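PDB 5A4O: Bpsl1147 from Burkholderia pseudomallei, which probably binds single-stranded DNA, as a bacterial homolog of the eukaryotic transcription coactivator PC4. Local coordinates for residues Thr18-Ile23 and Gly45-Thr50; Ser24-Trp27 and Arg32-Asp35. One frame throughout, in Å; residues are numbered along the deposited sequence.

Interaction 1 of 2, residues Thr18-Ile23 and Gly45-Thr50; sequences TQRIRI and GDFVPT
Arg20 lays its side chain over one face of the Phe47 ring, and this pairing makes up most of the contact between 18-23 and 45-50. From CB, which heads toward the other segment, the chain places CG beside the backbone N (chi1 -65°) and then runs extended as far as NE, crossing Phe47 at about a right angle. Arg20 CG comes first to the ring's rim, 4.0 Å from Phe47 CE2. Arg20 CD follows over the face as a CH-pi contact, 4.2 Å from the Phe47 ring centroid and 18° off the normal. Further out, Arg20 NE sits 3.4 Å from Phe47 CZ. The guanidinium then turns one of its faces to the ring's CE1 corner: Phe47 CE1 lies over its centre, 3.5 Å from Arg20 CZ, with the two planes 34° apart. At the tip, NH2 stays near CE1, while NH1 forms a salt bridge with Asp12 of strand 8-16. The backbone N of Gln19 approaches Phe47 CE2 at the ring edge, at 4.0 Å. Val39 and Val41 of the intervening strand 31-41 pack against Arg20 and Phe47 respectively, so the pair reaches over that strand within the curved four-stranded antiparallel sheet of the PC4 fold.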
# COMPACT_ATOMS: atom_id res chain seq x y z
N THR A 18 -12.33 11.06 7.64
CA THR A 18 -13.05 9.79 7.44
C THR A 18 -12.24 8.58 6.95
O THR A 18 -12.80 7.49 6.84
CB THR A 18 -14.23 9.97 6.47
OG1 THR A 18 -13.78 10.27 5.14
CG2 THR A 18 -15.15 11.07 6.98
N GLN A 19 -10.96 8.77 6.67
CA GLN A 19 -10.14 7.74 6.04
C GLN A 19 -8.72 7.87 6.53
O GLN A 19 -8.22 8.99 6.75
CB GLN A 19 -10.12 7.91 4.52
CG GLN A 19 -11.48 7.91 3.85
CD GLN A 19 -11.41 7.57 2.38
OE1 GLN A 19 -10.47 7.94 1.67
NE2 GLN A 19 -12.42 6.85 1.91
N ARG A 20 -8.07 6.74 6.73
CA ARG A 20 -6.66 6.71 7.11
C ARG A 20 -6.03 5.58 6.40
O ARG A 20 -6.72 4.67 5.94
CB ARG A 20 -6.52 6.49 8.61
CG ARG A 20 -7.06 7.61 9.44
CD ARG A 20 -6.89 7.29 10.92
NE ARG A 20 -7.54 8.28 11.74
CZ ARG A 20 -7.62 8.24 13.06
NH1 ARG A 20 -7.08 7.25 13.75
NH2 ARG A 20 -8.27 9.19 13.70
N ILE A 21 -4.72 5.65 6.26
CA ILE A 21 -3.95 4.52 5.79
C ILE A 21 -3.26 3.91 7.02
O ILE A 21 -2.40 4.56 7.64
CB ILE A 21 -2.91 4.91 4.74
CG1 ILE A 21 -3.56 5.56 3.52
CG2 ILE A 21 -2.04 3.69 4.39
CD1 ILE A 21 -4.47 4.66 2.71
N ARG A 22 -3.64 2.68 7.37
CA ARG A 22 -3.08 1.98 8.54
C ARG A 22 -2.00 0.99 8.12
O ARG A 22 -2.20 0.17 7.23
CB ARG A 22 -4.19 1.25 9.30
CG ARG A 22 -3.70 0.49 10.55
CD ARG A 22 -4.80 -0.24 11.35
NE ARG A 22 -4.24 -1.01 12.53
CZ ARG A 22 -4.16 -2.35 12.67
NH1 ARG A 22 -4.62 -3.19 11.75
NH2 ARG A 22 -3.64 -2.87 13.78
N ILE A 23 -0.84 1.09 8.75
CA ILE A 23 0.26 0.21 8.47
C ILE A 23 0.35 -0.62 9.72
O ILE A 23 0.50 -0.07 10.81
CB ILE A 23 1.56 1.00 8.24
CG1 ILE A 23 1.42 1.86 6.97
CG2 ILE A 23 2.75 0.05 8.11
CD1 ILE A 23 2.59 2.77 6.71
N GLY A 45 -13.61 6.28 16.46
CA GLY A 45 -12.39 5.64 16.03
C GLY A 45 -12.70 4.21 15.60
O GLY A 45 -11.84 3.31 15.57
N ASP A 46 -13.97 3.98 15.32
CA ASP A 46 -14.34 2.74 14.74
C ASP A 46 -14.04 2.97 13.28
O ASP A 46 -14.92 3.27 12.52
CB ASP A 46 -15.79 2.38 14.99
CG ASP A 46 -16.10 2.30 16.48
OD1 ASP A 46 -16.16 3.38 17.10
OD2 ASP A 46 -16.31 1.19 16.98
N PHE A 47 -12.77 2.88 12.96
CA PHE A 47 -12.35 2.75 11.59
C PHE A 47 -12.45 1.30 11.27
O PHE A 47 -12.25 0.48 12.12
CB PHE A 47 -10.97 3.28 11.37
CG PHE A 47 -10.91 4.76 11.34
CD1 PHE A 47 -10.86 5.45 12.50
CD2 PHE A 47 -10.93 5.44 10.16
CE1 PHE A 47 -10.80 6.82 12.50
CE2 PHE A 47 -10.89 6.82 10.16
CZ PHE A 47 -10.83 7.49 11.34
N VAL A 48 -12.80 1.01 10.05
CA VAL A 48 -12.96 -0.34 9.61
C VAL A 48 -12.16 -0.61 8.34
O VAL A 48 -12.02 0.25 7.56
CB VAL A 48 -14.42 -0.60 9.35
CG1 VAL A 48 -14.66 -2.02 8.98
CG2 VAL A 48 -15.20 -0.22 10.58
N PRO A 49 -11.59 -1.80 8.21
CA PRO A 49 -10.70 -2.01 7.07
C PRO A 49 -11.48 -2.18 5.79
O PRO A 49 -12.69 -2.51 5.82
CB PRO A 49 -9.96 -3.31 7.44
CG PRO A 49 -10.97 -4.07 8.26
CD PRO A 49 -11.68 -3.01 9.06
N THR A 50 -10.81 -1.94 4.66
CA THR A 50 -11.36 -2.15 3.35
C THR A 50 -10.50 -3.14 2.59
O THR A 50 -9.50 -3.56 3.09
CB THR A 50 -11.37 -0.85 2.55
OG1 THR A 50 -10.03 -0.49 2.23
CG2 THR A 50 -12.00 0.30 3.34

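Interaction 2 of 2, residues Ser24-Trp27 and Arg32-Asp35; sequences SHRW and RYVD
Arg32 NE donates a nearly straight hydrogen bond to His25 NE2, 2.9 Å long; the acceptor lies in the guanidinium plane, while the donor sits slightly tilted from the imidazole plane. A bend at chi3 (61°) turns the Arg32 guanidinium to His25. The bond uses NE2 as an acceptor, which together with the nearby positive charge probably favours a neutral imidazole. Next to it, Val34 CG2 touches the edge of the His25 ring, 3.9 Å from CD2. Trp27 and Arg32 lie side by side and point the same way. These four residues share the face of the sheet that meets the second subunit, whose Leu68 and Ala71 pack on Val34 and Arg32. Underneath runs an antiparallel beta hairpin of strands 19-28 and 31-41, in which Ser24-Asp35 and Arg26-Tyr33 are the hydrogen-bonded pairs; Tyr33 N to Arg26 O measures 2.8 Å. On the opposite face Arg26 forms an off-centre cation-pi contact with Tyr33, its CZ 4.3 Å from the ring centroid and the two planes 39° apart. Tyr33 CB sits over one face of the Arg26 guanidinium, 3.5 Å from Arg26 NH1, and NH2 reaches CD2. Further along this face, water 1 bridges Ser24 OG, at 2.8 Å, and Asp35 OD2, which also forms a salt bridge with Arg37.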
# COMPACT_ATOMS: atom_id res chain seq x y z
N SER A 24 0.17 -1.93 9.56
CA SER A 24 0.13 -2.85 10.69
C SER A 24 1.06 -4.04 10.44
O SER A 24 1.47 -4.32 9.31
CB SER A 24 -1.31 -3.26 10.98
OG SER A 24 -1.86 -3.99 9.90
N HIS A 25 1.44 -4.70 11.52
CA HIS A 25 2.29 -5.86 11.46
C HIS A 25 1.60 -6.96 12.24
O HIS A 25 1.09 -6.72 13.32
CB HIS A 25 3.67 -5.57 12.05
CG HIS A 25 4.60 -6.73 11.95
ND1 HIS A 25 4.66 -7.71 12.91
CD2 HIS A 25 5.45 -7.12 10.97
CE1 HIS A 25 5.52 -8.64 12.54
NE2 HIS A 25 6.02 -8.30 11.37
N ARG A 26 1.55 -8.17 11.69
CA ARG A 26 1.01 -9.27 12.46
C ARG A 26 1.71 -10.59 12.16
O ARG A 26 2.44 -10.70 11.16
CB ARG A 26 -0.48 -9.42 12.27
CG ARG A 26 -0.89 -9.74 10.88
CD ARG A 26 -2.41 -9.76 10.74
NE ARG A 26 -2.77 -10.78 9.78
CZ ARG A 26 -2.63 -10.68 8.46
NH1 ARG A 26 -2.16 -9.57 7.90
NH2 ARG A 26 -2.99 -11.69 7.68
N TRP A 27 1.53 -11.54 13.07
CA TRP A 27 2.09 -12.88 12.91
C TRP A 27 0.95 -13.89 12.85
O TRP A 27 -0.10 -13.73 13.51
CB TRP A 27 2.94 -13.20 14.11
CG TRP A 27 4.16 -12.37 14.31
CD1 TRP A 27 4.24 -11.16 14.90
CD2 TRP A 27 5.48 -12.76 13.99
NE1 TRP A 27 5.56 -10.75 14.95
CE2 TRP A 27 6.33 -11.72 14.38
CE3 TRP A 27 6.02 -13.89 13.36
CZ2 TRP A 27 7.70 -11.78 14.20
CZ3 TRP A 27 7.38 -13.96 13.20
CH2 TRP A 27 8.21 -12.91 13.62
N ARG A 32 5.31 -13.67 9.30
CA ARG A 32 5.06 -12.23 9.47
C ARG A 32 4.33 -11.66 8.25
O ARG A 32 4.59 -12.08 7.11
CB ARG A 32 6.38 -11.45 9.57
CG ARG A 32 7.21 -11.68 10.79
CD ARG A 32 8.57 -11.02 10.70
NE ARG A 32 8.48 -9.56 10.55
CZ ARG A 32 9.44 -8.78 10.06
NH1 ARG A 32 10.60 -9.32 9.66
NH2 ARG A 32 9.25 -7.46 9.96
N TYR A 33 3.44 -10.70 8.50
CA TYR A 33 2.61 -10.09 7.48
C TYR A 33 2.69 -8.57 7.73
O TYR A 33 2.39 -8.16 8.83
CB TYR A 33 1.14 -10.55 7.61
CG TYR A 33 0.84 -12.02 7.41
CD1 TYR A 33 1.27 -12.99 8.33
CD2 TYR A 33 0.04 -12.45 6.34
CE1 TYR A 33 0.99 -14.34 8.14
CE2 TYR A 33 -0.28 -13.79 6.15
CZ TYR A 33 0.21 -14.75 7.04
OH TYR A 33 -0.07 -16.10 6.84
N VAL A 34 3.09 -7.76 6.75
CA VAL A 34 2.96 -6.32 6.85
C VAL A 34 1.76 -5.91 6.00
O VAL A 34 1.65 -6.30 4.84
CB VAL A 34 4.22 -5.57 6.37
CG1 VAL A 34 4.01 -4.05 6.39
CG2 VAL A 34 5.41 -5.94 7.26
N ASP A 35 0.86 -5.14 6.58
CA ASP A 35 -0.36 -4.76 5.92
C ASP A 35 -0.39 -3.25 5.77
O ASP A 35 -0.05 -2.51 6.71
CB ASP A 35 -1.51 -5.26 6.77
CG ASP A 35 -2.81 -5.29 6.05
OD1 ASP A 35 -3.03 -6.23 5.28
OD2 ASP A 35 -3.64 -4.39 6.30
O HOH W 1 -3.22 -2.41 8.07

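Overall arrangement
Both interactions draw on strand 19-28 and lie about 16 Å apart between centres, meeting where Ile23 packs on the backbone of Asp35. Interaction 2 joins neighbouring strands, so main-chain hydrogen bonds set its register and side chains fill both faces. Interaction 1 spans two strands with 31-41 between them, and depends on the Arg20 side chain and the buried Phe47 ring. Each is partly buried: Thr18 is exposed in interaction 1 and Trp27 in interaction 2, whereas Ser24, His25 and Val34 are enclosed. The second subunit reaches both, through Ile21 and Ile23 beside interaction 1 and through one whole face of interaction 2. Along the chain, the 24-27/32-35 contact is nested inside the loop closed by 18-23 and 45-50.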